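NalP translocator (Neisseria meningitidis, PDB 1UYN) forms the outer-membrane beta-barrel of an autotransporter, a hydrophilic pore for translocating the secreted protease passenger domain to the bacterial cell surface. Local coordinates at residues Pro263-Val275 with Leu284-Gly296. Residues are numbered along the deposited sequence; the frame is centred on the assembly and turned at random.
Sequences PHTRLVAGLGADV and LARYSYAGSKQYG. With SO4 (sulfate ion), chain C.
Strands 265-275 and 284-292 run antiparallel, axes 4.5 Å apart at closest approach and N-to-C directions at 173°, with reciprocal N-H...O bonds at the hydrogen-bonded pairs L267-G291, A269-Y289, L271-Y287 and A273-A285, where the bond from A273 N is weak. L267, A269, L271, Y287 and Y289 line the outer, surface face; V268, S288, A290 and R286 turn to the interior. There CG2 of V268 packs on CB of A290 (3.7 Å), while S288 OG gives a weak bond to A269 O (3.5 Å). Toward the turn, R266 meets Y295, the last residue of the type II turn S292-Y295. The guanidinium lies flat over one face of the ring, planes 19° apart, and CZ of R266 sits 3.8 Å from the Y295 centroid, almost on the ring normal: a cation-pi stack. With CG between the backbone N and the carbonyl carbon (chi1 54°) and a bend at chi3, the R266 chain brings its guanidinium over the ring, NH1 above the CZ side. D23 of helix 12-34, inside the barrel, engages both, by a salt bridge to R266 NH1 and a hydrogen bond to Y295 OH, which R27 also reaches. R286, further along the interior face, is salt-bridged to D34. At the loop end H264 CD2 meets K293 CG obliquely (3.7 Å), and T265 N donates to O3 of a sulfate, probably from the crystallisation liquor (3.0 Å). This is a transmembrane beta hairpin of the 12-stranded autotransporter barrel, with R266 reaching helix 12-34 in the pore.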
# COMPACT_ATOMS: atom_id res chain seq x y z
N PRO A 263 -12.84 -13.26 1.73
CA PRO A 263 -12.65 -12.07 2.61
C PRO A 263 -12.17 -12.53 3.97
O PRO A 263 -12.93 -13.13 4.75
CB PRO A 263 -14.04 -11.42 2.67
CG PRO A 263 -15.04 -12.61 2.34
CD PRO A 263 -14.21 -13.83 1.82
N HIS A 264 -10.89 -12.34 4.25
CA HIS A 264 -10.33 -12.85 5.50
C HIS A 264 -9.67 -11.73 6.22
O HIS A 264 -9.26 -10.76 5.59
CB HIS A 264 -9.32 -13.99 5.27
CG HIS A 264 -9.95 -15.23 4.72
ND1 HIS A 264 -10.45 -15.31 3.43
CD2 HIS A 264 -10.18 -16.45 5.28
CE1 HIS A 264 -10.96 -16.51 3.23
NE2 HIS A 264 -10.79 -17.23 4.33
N THR A 265 -9.63 -11.86 7.54
CA THR A 265 -8.90 -10.95 8.43
C THR A 265 -7.41 -11.22 8.29
O THR A 265 -7.01 -12.35 8.48
CB THR A 265 -9.33 -11.22 9.88
OG1 THR A 265 -10.67 -10.78 10.06
CG2 THR A 265 -8.59 -10.37 10.89
N ARG A 266 -6.59 -10.22 7.97
CA ARG A 266 -5.14 -10.38 8.25
C ARG A 266 -4.57 -9.69 9.46
O ARG A 266 -4.99 -8.64 9.80
CB ARG A 266 -4.24 -10.00 7.09
CG ARG A 266 -4.42 -8.68 6.53
CD ARG A 266 -4.07 -8.72 5.14
NE ARG A 266 -4.87 -9.73 4.41
CZ ARG A 266 -4.99 -9.73 3.10
NH1 ARG A 266 -4.38 -8.76 2.36
NH2 ARG A 266 -5.70 -10.67 2.51
N LEU A 267 -3.63 -10.37 10.10
CA LEU A 267 -2.83 -9.85 11.18
C LEU A 267 -1.56 -9.34 10.54
O LEU A 267 -0.99 -10.01 9.71
CB LEU A 267 -2.46 -10.97 12.16
CG LEU A 267 -3.62 -11.86 12.66
CD1 LEU A 267 -3.21 -12.80 13.83
CD2 LEU A 267 -4.85 -11.01 13.08
N VAL A 268 -1.13 -8.16 10.93
CA VAL A 268 0.14 -7.63 10.50
C VAL A 268 0.97 -7.29 11.71
O VAL A 268 0.51 -6.53 12.54
CB VAL A 268 -0.03 -6.31 9.73
CG1 VAL A 268 1.34 -5.78 9.31
CG2 VAL A 268 -0.97 -6.51 8.55
N ALA A 269 2.19 -7.81 11.80
CA ALA A 269 3.15 -7.37 12.83
C ALA A 269 4.31 -6.66 12.12
O ALA A 269 4.54 -6.89 10.94
CB ALA A 269 3.65 -8.55 13.64
N GLY A 270 5.02 -5.79 12.84
CA GLY A 270 6.01 -4.95 12.20
C GLY A 270 7.02 -4.33 13.11
O GLY A 270 6.86 -4.33 14.33
N LEU A 271 8.08 -3.80 12.52
CA LEU A 271 9.16 -3.16 13.27
C LEU A 271 9.59 -1.91 12.62
O LEU A 271 9.52 -1.80 11.45
CB LEU A 271 10.41 -4.03 13.33
CG LEU A 271 10.32 -5.19 14.29
CD1 LEU A 271 11.66 -5.86 14.27
CD2 LEU A 271 9.94 -4.73 15.71
N GLY A 272 10.10 -0.98 13.41
CA GLY A 272 10.57 0.25 12.83
C GLY A 272 11.60 0.99 13.63
O GLY A 272 11.90 0.62 14.75
N ALA A 273 12.10 2.06 13.04
CA ALA A 273 13.08 2.92 13.66
C ALA A 273 13.22 4.16 12.79
O ALA A 273 13.52 4.02 11.61
CB ALA A 273 14.41 2.18 13.75
N ASP A 274 12.92 5.34 13.35
CA ASP A 274 13.35 6.66 12.79
C ASP A 274 14.69 7.05 13.45
O ASP A 274 14.81 6.94 14.66
CB ASP A 274 12.39 7.82 13.16
CG ASP A 274 10.96 7.70 12.56
OD1 ASP A 274 10.09 6.97 13.12
OD2 ASP A 274 10.59 8.41 11.60
N VAL A 275 15.68 7.54 12.70
CA VAL A 275 16.86 8.14 13.33
C VAL A 275 17.18 9.54 12.79
O VAL A 275 17.16 9.74 11.59
CB VAL A 275 18.11 7.19 13.24
CG1 VAL A 275 17.72 5.73 13.46
CG2 VAL A 275 18.87 7.34 11.92
N LEU A 284 15.15 6.07 8.13
CA LEU A 284 13.90 5.40 8.36
C LEU A 284 14.00 3.94 7.95
O LEU A 284 14.43 3.67 6.86
CB LEU A 284 12.84 6.07 7.51
CG LEU A 284 11.47 5.93 8.11
CD1 LEU A 284 11.22 7.12 8.99
CD2 LEU A 284 10.45 5.79 7.04
N ALA A 285 13.58 3.02 8.81
CA ALA A 285 13.55 1.60 8.49
C ALA A 285 12.24 0.98 9.01
O ALA A 285 11.91 1.09 10.17
CB ALA A 285 14.76 0.90 9.11
N ARG A 286 11.50 0.31 8.16
CA ARG A 286 10.31 -0.38 8.59
C ARG A 286 10.26 -1.75 7.96
O ARG A 286 10.56 -1.88 6.81
CB ARG A 286 9.10 0.42 8.17
CG ARG A 286 8.56 1.27 9.29
CD ARG A 286 7.34 2.01 8.93
NE ARG A 286 6.13 1.49 9.56
CZ ARG A 286 5.47 2.12 10.54
NH1 ARG A 286 5.92 3.27 11.05
NH2 ARG A 286 4.36 1.58 11.06
N TYR A 287 9.95 -2.78 8.73
CA TYR A 287 9.63 -4.07 8.17
C TYR A 287 8.32 -4.53 8.80
O TYR A 287 8.02 -4.23 9.95
CB TYR A 287 10.75 -5.08 8.44
CG TYR A 287 10.27 -6.48 8.12
CD1 TYR A 287 10.29 -6.95 6.80
CD2 TYR A 287 9.69 -7.29 9.12
CE1 TYR A 287 9.81 -8.21 6.49
CE2 TYR A 287 9.21 -8.54 8.82
CZ TYR A 287 9.27 -9.00 7.51
OH TYR A 287 8.80 -10.26 7.22
N SER A 288 7.56 -5.30 8.03
CA SER A 288 6.18 -5.67 8.32
C SER A 288 5.88 -7.05 7.68
O SER A 288 6.26 -7.31 6.54
CB SER A 288 5.24 -4.65 7.66
OG SER A 288 4.08 -4.50 8.46
N TYR A 289 5.17 -7.91 8.40
CA TYR A 289 4.61 -9.11 7.81
C TYR A 289 3.09 -9.14 7.93
O TYR A 289 2.58 -9.05 9.04
CB TYR A 289 5.16 -10.33 8.56
CG TYR A 289 4.61 -11.61 8.02
CD1 TYR A 289 5.02 -12.08 6.75
CD2 TYR A 289 3.65 -12.33 8.72
CE1 TYR A 289 4.50 -13.25 6.21
CE2 TYR A 289 3.11 -13.52 8.19
CZ TYR A 289 3.56 -13.97 6.95
OH TYR A 289 3.04 -15.13 6.45
N ALA A 290 2.36 -9.32 6.84
CA ALA A 290 0.91 -9.56 6.88
C ALA A 290 0.58 -11.04 6.64
O ALA A 290 1.11 -11.62 5.69
CB ALA A 290 0.24 -8.75 5.86
N GLY A 291 -0.30 -11.62 7.46
CA GLY A 291 -0.79 -12.98 7.26
C GLY A 291 -2.29 -13.23 7.42
O GLY A 291 -2.94 -12.75 8.32
N SER A 292 -2.87 -13.96 6.49
CA SER A 292 -4.10 -14.71 6.78
C SER A 292 -3.90 -16.09 6.26
O SER A 292 -2.86 -16.37 5.68
CB SER A 292 -5.31 -14.10 6.10
OG SER A 292 -5.16 -14.15 4.70
N LYS A 293 -4.88 -16.97 6.44
CA LYS A 293 -4.84 -18.27 5.77
C LYS A 293 -4.72 -17.94 4.29
O LYS A 293 -5.39 -17.02 3.79
CB LYS A 293 -6.07 -19.14 6.09
CG LYS A 293 -7.37 -18.78 5.33
CD LYS A 293 -8.38 -19.95 5.38
CE LYS A 293 -8.35 -20.85 4.12
NZ LYS A 293 -8.78 -22.25 4.46
N GLN A 294 -3.80 -18.63 3.64
CA GLN A 294 -3.50 -18.50 2.22
C GLN A 294 -2.99 -17.13 1.82
O GLN A 294 -3.06 -16.74 0.65
CB GLN A 294 -4.73 -18.90 1.40
CG GLN A 294 -4.87 -20.42 1.20
CD GLN A 294 -6.01 -20.74 0.27
OE1 GLN A 294 -5.93 -21.67 -0.56
NE2 GLN A 294 -7.08 -19.94 0.36
N TYR A 295 -2.46 -16.38 2.77
CA TYR A 295 -1.86 -15.10 2.41
C TYR A 295 -0.69 -14.83 3.32
O TYR A 295 -0.74 -15.09 4.50
CB TYR A 295 -2.90 -13.94 2.41
CG TYR A 295 -2.33 -12.57 2.12
CD1 TYR A 295 -1.56 -11.90 3.07
CD2 TYR A 295 -2.56 -11.94 0.91
CE1 TYR A 295 -1.04 -10.68 2.83
CE2 TYR A 295 -2.01 -10.67 0.63
CZ TYR A 295 -1.26 -10.06 1.61
OH TYR A 295 -0.69 -8.82 1.42
N GLY A 296 0.38 -14.32 2.74
CA GLY A 296 1.55 -13.91 3.50
C GLY A 296 2.36 -12.93 2.69
O GLY A 296 2.69 -13.21 1.56
S SO4 C . -11.14 -15.78 8.72
O1 SO4 C . -12.43 -15.62 8.00
O2 SO4 C . -10.57 -17.08 8.34
O3 SO4 C . -10.23 -14.66 8.47
O4 SO4 C . -11.30 -15.76 10.18